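Local structure of uncharacterized hypothetical protein (4EI0) at residues B[148-156]-B[245-256]. The protein is of unknown function, a two-lobed, mostly beta-stranded member of the DUF4466 family from the gut bacterium Parabacteroides merdae. Sequence-based numbering, arbitrary orientation.
Sequences ISKMDMAKN and LSDLQYSKFIDD
Ser149 turns its hydroxyl anti to the backbone N (chi1 176°), while Asp256 sets its carboxylate anti to its own carbonyl carbon (chi1 -62°), and the two groups meet at an ST turn in the linker between the beta-rich lobes. OG of Ser149 gives its proton to OD1 of Asp256 in a bond of 2.5 Å, shorter than usual and of doubtful exact length, and accepts from N of Met151 at 2.9 Å, which makes the turn. The other carboxylate oxygen, OD2 of Asp256, takes the backbone N of Lys150 at 2.9 Å through its syn lone pair, almost straight at 175°. Aspartate suits this place because its two oxygens can grip a side chain and a main-chain N-H at once, and serine because a small hydroxyl can both donate and accept. The first turn of helix 256-261 is thereby tied to the linker, just before strand 152-159 joins its sheet. The selenomethionine chain of Met151, bent at its last torsion, passes aslant of the Asp256 carboxylate, its CE methyl 3.6 Å from O of Ile254, a carbonyl that also accepts from Lys308. Farther along, selenomethionine Met153 and Leu245 run antiparallel, SE of Met153 4.0 Å from CD2 of Leu245, an apolar contact joining the edge strand to helix 243-246. Beyond them the long Lys155 chain reaches that helix's end, roughly perpendicular to the side chain of Asp247, which has left the helix with positive phi. Two acceptors hold the ammonium: O of Gln244 and, in a salt bridge, the syn lone pair of Asp247 OD2, 2.7 Å from Lys155 NZ.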
ATOM      1  N   ILE B 148      22.792 -10.300  22.156  1.00 40.51           N
ATOM      2  CA  ILE B 148      23.824  -9.987  21.151  1.00 39.66           C
ATOM      3  C   ILE B 148      24.972 -10.999  21.414  1.00 45.48           C
ATOM      4  O   ILE B 148      25.397 -11.214  22.576  1.00 46.18           O
ATOM      5  CB  ILE B 148      24.330  -8.520  21.302  1.00 44.02           C
ATOM      6  CG1 ILE B 148      23.160  -7.507  21.275  1.00 46.81           C
ATOM      7  CG2 ILE B 148      25.398  -8.196  20.288  1.00 39.73           C
ATOM      8  CD1 ILE B 148      22.297  -7.512  20.030  1.00 42.58           C
ATOM      9  N   SER B 149      25.435 -11.626  20.350  1.00 45.32           N
ATOM     10  CA  SER B 149      26.442 -12.635  20.383  1.00 46.25           C
ATOM     11  C   SER B 149      27.777 -12.023  20.864  1.00 45.27           C
ATOM     12  O   SER B 149      27.997 -10.846  20.709  1.00 44.38           O
ATOM     13  CB  SER B 149      26.626 -13.140  18.975  1.00 53.47           C
ATOM     14  OG  SER B 149      27.676 -14.074  18.899  1.00 49.61           O
ATOM     15  N   LYS B 150      28.662 -12.871  21.381  1.00 43.59           N
ATOM     16  CA  LYS B 150      30.089 -12.528  21.607  1.00 46.18           C
ATOM     17  C   LYS B 150      30.950 -12.679  20.370  1.00 45.07           C
ATOM     18  O   LYS B 150      32.130 -12.279  20.351  1.00 45.73           O
ATOM     19  CB  LYS B 150      30.680 -13.408  22.703  1.00 46.20           C
ATOM     20  CG  LYS B 150      30.124 -13.113  24.097  1.00 55.81           C
ATOM     21  CD  LYS B 150      30.750 -13.971  25.206  1.00 64.49           C
ATOM     22  CE  LYS B 150      32.210 -14.351  24.941  1.00 66.36           C
ATOM     23  NZ  LYS B 150      32.889 -14.883  26.161  1.00 71.84           N
HETATM   24  N   MSE B 151      30.384 -13.251  19.326  1.00 40.63           N
HETATM   25  CA  MSE B 151      31.198 -13.632  18.175  1.00 39.42           C
HETATM   26  C   MSE B 151      31.644 -12.435  17.357  1.00 40.74           C
HETATM   27  O   MSE B 151      31.004 -11.382  17.359  1.00 42.89           O
HETATM   28  CB  MSE B 151      30.436 -14.589  17.259  1.00 42.23           C
HETATM   29  CG  MSE B 151      30.215 -15.950  17.821  1.00 44.26           C
HETATM   30 SE   MSE B 151      29.269 -17.161  16.588  0.75 43.58          SE
HETATM   31  CE  MSE B 151      27.603 -16.066  16.420  1.00 46.57           C
ATOM     32  N   ASP B 152      32.772 -12.619  16.686  1.00 39.74           N
ATOM     33  CA  ASP B 152      33.214 -11.793  15.574  1.00 41.36           C
ATOM     34  C   ASP B 152      33.051 -12.575  14.307  1.00 40.83           C
ATOM     35  O   ASP B 152      33.134 -13.815  14.320  1.00 43.61           O
ATOM     36  CB  ASP B 152      34.684 -11.441  15.716  1.00 45.17           C
ATOM     37  CG  ASP B 152      34.929 -10.298  16.701  1.00 52.25           C
ATOM     38  OD1 ASP B 152      34.412  -9.196  16.466  1.00 46.43           O
ATOM     39  OD2 ASP B 152      35.654 -10.502  17.707  1.00 51.53           O
HETATM   40  N   MSE B 153      32.832 -11.872  13.202  1.00 43.07           N
HETATM   41  CA  MSE B 153      32.724 -12.499  11.907  1.00 44.20           C
HETATM   42  C   MSE B 153      33.405 -11.684  10.803  1.00 50.46           C
HETATM   43  O   MSE B 153      33.251 -10.467  10.743  1.00 45.73           O
HETATM   44  CB  MSE B 153      31.224 -12.688  11.600  1.00 39.19           C
HETATM   45  CG  MSE B 153      31.029 -13.109  10.214  1.00 47.72           C
HETATM   46 SE   MSE B 153      29.182 -13.715   9.900  0.75 51.84          SE
HETATM   47  CE  MSE B 153      28.145 -12.049  10.278  1.00 42.58           C
ATOM     48  N   ALA B 154      34.134 -12.351   9.914  1.00 42.91           N
ATOM     49  CA  ALA B 154      34.828 -11.692   8.775  1.00 42.36           C
ATOM     50  C   ALA B 154      34.496 -12.541   7.554  1.00 50.02           C
ATOM     51  O   ALA B 154      34.670 -13.767   7.596  1.00 48.53           O
ATOM     52  CB  ALA B 154      36.321 -11.668   9.036  1.00 42.20           C
ATOM     53  N   LYS B 155      34.008 -11.933   6.472  1.00 40.11           N
ATOM     54  CA  LYS B 155      33.546 -12.675   5.326  1.00 48.40           C
ATOM     55  C   LYS B 155      34.335 -12.372   4.077  1.00 54.66           C
ATOM     56  O   LYS B 155      34.867 -11.291   3.918  1.00 49.95           O
ATOM     57  CB  LYS B 155      32.083 -12.381   5.037  1.00 55.59           C
ATOM     58  CG  LYS B 155      31.137 -12.813   6.119  1.00 53.08           C
ATOM     59  CD  LYS B 155      29.740 -12.294   5.835  1.00 58.30           C
ATOM     60  CE  LYS B 155      29.176 -12.953   4.571  1.00 72.83           C
ATOM     61  NZ  LYS B 155      27.702 -12.780   4.484  1.00 78.58           N
ATOM     62  N   ASN B 156      34.420 -13.376   3.217  1.00 51.20           N
ATOM     63  CA  ASN B 156      34.977 -13.265   1.885  1.00 53.33           C
ATOM     64  C   ASN B 156      36.343 -12.662   1.840  1.00 56.32           C
ATOM     65  O   ASN B 156      36.582 -11.723   1.109  1.00 56.50           O
ATOM     66  CB  ASN B 156      33.986 -12.522   0.982  1.00 66.17           C
ATOM     67  CG  ASN B 156      32.620 -13.190   0.973  1.00 59.30           C
ATOM     68  OD1 ASN B 156      31.607 -12.564   1.305  1.00 65.39           O
ATOM     69  ND2 ASN B 156      32.591 -14.481   0.678  1.00 58.84           N
ATOM     70  N   LEU B 245      27.847 -17.145   7.016  1.00 49.69           N
ATOM     71  CA  LEU B 245      29.153 -17.220   6.370  1.00 47.86           C
ATOM     72  C   LEU B 245      29.103 -17.547   4.872  1.00 51.99           C
ATOM     73  O   LEU B 245      30.036 -17.211   4.149  1.00 45.76           O
ATOM     74  CB  LEU B 245      30.045 -18.256   7.091  1.00 48.23           C
ATOM     75  CG  LEU B 245      30.461 -17.953   8.536  1.00 43.30           C
ATOM     76  CD1 LEU B 245      31.133 -19.187   9.075  1.00 47.95           C
ATOM     77  CD2 LEU B 245      31.379 -16.768   8.598  1.00 37.90           C
ATOM     78  N   SER B 246      28.066 -18.247   4.425  1.00 51.48           N
ATOM     79  CA  SER B 246      28.028 -18.787   3.061  1.00 63.25           C
ATOM     80  C   SER B 246      26.923 -18.213   2.184  1.00 71.39           C
ATOM     81  O   SER B 246      26.941 -18.399   0.962  1.00 86.69           O
ATOM     82  CB  SER B 246      27.841 -20.294   3.117  1.00 55.05           C
ATOM     83  OG  SER B 246      26.470 -20.557   3.252  1.00 73.67           O
ATOM     84  N   ASP B 247      25.958 -17.530   2.789  1.00 70.92           N
ATOM     85  CA  ASP B 247      24.852 -16.950   2.021  1.00102.97           C
ATOM     86  C   ASP B 247      24.181 -17.989   1.085  1.00 95.95           C
ATOM     87  O   ASP B 247      23.844 -17.679  -0.045  1.00101.49           O
ATOM     88  CB  ASP B 247      25.321 -15.718   1.207  1.00 90.80           C
ATOM     89  CG  ASP B 247      25.684 -14.532   2.075  1.00103.66           C
ATOM     90  OD1 ASP B 247      24.850 -13.608   2.216  1.00115.74           O
ATOM     91  OD2 ASP B 247      26.811 -14.509   2.604  1.00 86.41           O
ATOM     92  N   LEU B 248      24.030 -19.226   1.559  1.00101.85           N
ATOM     93  CA  LEU B 248      23.210 -20.237   0.871  1.00 79.08           C
ATOM     94  C   LEU B 248      22.080 -20.662   1.802  1.00 91.78           C
ATOM     95  O   LEU B 248      22.299 -20.933   2.970  1.00 70.89           O
ATOM     96  CB  LEU B 248      24.047 -21.450   0.399  1.00 85.83           C
ATOM     97  CG  LEU B 248      25.489 -21.196  -0.107  1.00100.13           C
ATOM     98  CD1 LEU B 248      26.117 -22.510  -0.562  1.00 73.00           C
ATOM     99  CD2 LEU B 248      25.580 -20.116  -1.201  1.00 89.32           C
ATOM    100  N   GLN B 249      20.855 -20.697   1.302  1.00 91.90           N
ATOM    101  CA  GLN B 249      19.702 -20.753   2.215  1.00 88.80           C
ATOM    102  C   GLN B 249      19.420 -22.162   2.777  1.00101.19           C
ATOM    103  O   GLN B 249      20.055 -23.128   2.366  1.00 91.05           O
ATOM    104  CB  GLN B 249      18.466 -20.216   1.503  1.00 95.87           C
ATOM    105  CG  GLN B 249      18.268 -20.793   0.117  1.00 86.48           C
ATOM    106  CD  GLN B 249      16.958 -20.338  -0.492  1.00 96.66           C
ATOM    107  OE1 GLN B 249      16.881 -20.069  -1.685  1.00108.94           O
ATOM    108  NE2 GLN B 249      15.917 -20.217   0.342  1.00 84.14           N
ATOM    109  N   TYR B 250      18.449 -22.253   3.699  1.00 98.38           N
ATOM    110  CA  TYR B 250      18.075 -23.492   4.447  1.00 96.38           C
ATOM    111  C   TYR B 250      19.198 -23.957   5.311  1.00 96.20           C
ATOM    112  O   TYR B 250      19.233 -25.118   5.738  1.00 82.56           O
ATOM    113  CB  TYR B 250      17.607 -24.667   3.561  1.00 76.19           C
ATOM    114  CG  TYR B 250      16.540 -24.261   2.586  1.00 73.36           C
ATOM    115  CD1 TYR B 250      15.375 -23.650   3.042  1.00 82.98           C
ATOM    116  CD2 TYR B 250      16.696 -24.440   1.215  1.00 74.70           C
ATOM    117  CE1 TYR B 250      14.387 -23.227   2.165  1.00 92.67           C
ATOM    118  CE2 TYR B 250      15.705 -24.024   0.330  1.00 76.30           C
ATOM    119  CZ  TYR B 250      14.559 -23.425   0.803  1.00 76.28           C
ATOM    120  OH  TYR B 250      13.581 -23.013  -0.071  1.00107.94           O
ATOM    121  N   SER B 251      20.103 -23.031   5.585  1.00 88.00           N
ATOM    122  CA  SER B 251      21.273 -23.350   6.378  1.00102.56           C
ATOM    123  C   SER B 251      20.914 -23.225   7.858  1.00 73.68           C
ATOM    124  O   SER B 251      19.817 -22.804   8.256  1.00 79.81           O
ATOM    125  CB  SER B 251      22.478 -22.435   6.023  1.00 91.09           C
ATOM    126  OG  SER B 251      23.504 -23.145   5.328  1.00 84.87           O
ATOM    127  N   LYS B 252      21.862 -23.632   8.656  1.00 63.59           N
ATOM    128  CA  LYS B 252      21.783 -23.427  10.048  1.00 67.75           C
ATOM    129  C   LYS B 252      22.832 -22.374  10.418  1.00 56.79           C
ATOM    130  O   LYS B 252      23.605 -21.868   9.578  1.00 55.33           O
ATOM    131  CB  LYS B 252      21.944 -24.778  10.750  1.00 80.21           C
ATOM    132  CG  LYS B 252      20.741 -25.665  10.502  1.00 86.20           C
ATOM    133  CD  LYS B 252      20.909 -27.059  11.079  1.00 86.83           C
ATOM    134  CE  LYS B 252      19.659 -27.890  10.779  1.00 88.46           C
ATOM    135  NZ  LYS B 252      19.750 -28.584   9.460  1.00 86.70           N
ATOM    136  N   PHE B 253      22.811 -22.005  11.683  1.00 51.98           N
ATOM    137  CA  PHE B 253      23.707 -20.983  12.174  1.00 53.49           C
ATOM    138  C   PHE B 253      24.577 -21.587  13.270  1.00 43.53           C
ATOM    139  O   PHE B 253      24.079 -22.293  14.156  1.00 49.86           O
ATOM    140  CB  PHE B 253      22.914 -19.816  12.749  1.00 53.81           C
ATOM    141  CG  PHE B 253      21.975 -19.164  11.759  1.00 53.61           C
ATOM    142  CD1 PHE B 253      20.680 -19.591  11.632  1.00 56.74           C
ATOM    143  CD2 PHE B 253      22.402 -18.119  10.971  1.00 62.35           C
ATOM    144  CE1 PHE B 253      19.819 -18.980  10.743  1.00 55.33           C
ATOM    145  CE2 PHE B 253      21.549 -17.522  10.046  1.00 56.00           C
ATOM    146  CZ  PHE B 253      20.257 -17.962   9.947  1.00 52.19           C
ATOM    147  N   ILE B 254      25.854 -21.262  13.223  1.00 48.26           N
ATOM    148  CA  ILE B 254      26.758 -21.507  14.341  1.00 46.53           C
ATOM    149  C   ILE B 254      26.589 -20.354  15.291  1.00 41.57           C
ATOM    150  O   ILE B 254      26.713 -19.172  14.892  1.00 43.91           O
ATOM    151  CB  ILE B 254      28.216 -21.578  13.875  1.00 51.69           C
ATOM    152  CG1 ILE B 254      28.380 -22.737  12.878  1.00 51.40           C
ATOM    153  CG2 ILE B 254      29.190 -21.720  15.048  1.00 43.12           C
ATOM    154  CD1 ILE B 254      29.669 -22.594  12.095  1.00 51.14           C
ATOM    155  N   ASP B 255      26.315 -20.675  16.538  1.00 49.93           N
ATOM    156  CA  ASP B 255      26.103 -19.645  17.553  0.50 49.22           C
ATOM    157  C   ASP B 255      27.141 -19.839  18.667  1.00 50.31           C
ATOM    158  O   ASP B 255      28.014 -20.759  18.623  1.00 47.79           O
ATOM    159  CB  ASP B 255      24.636 -19.660  18.072  0.50 51.70           C
ATOM    160  CG  ASP B 255      24.189 -18.320  18.724  0.50 48.89           C
ATOM    161  OD1 ASP B 255      25.005 -17.397  18.918  0.50 47.18           O
ATOM    162  OD2 ASP B 255      22.996 -18.216  19.077  0.50 60.06           O
ATOM    163  N   ASP B 256      27.073 -18.967  19.657  1.00 46.24           N
ATOM    164  CA  ASP B 256      27.998 -19.023  20.783  1.00 51.64           C
ATOM    165  C   ASP B 256      28.051 -20.421  21.462  1.00 49.56           C
ATOM    166  O   ASP B 256      29.094 -20.877  21.844  1.00 46.41           O
ATOM    167  CB  ASP B 256      27.628 -17.965  21.836  1.00 51.89           C
ATOM    168  CG  ASP B 256      27.714 -16.505  21.309  1.00 52.61           C
ATOM    169  OD1 ASP B 256      27.626 -16.241  20.096  1.00 51.44           O
ATOM    170  OD2 ASP B 256      27.901 -15.603  22.163  1.00 49.41           O
TER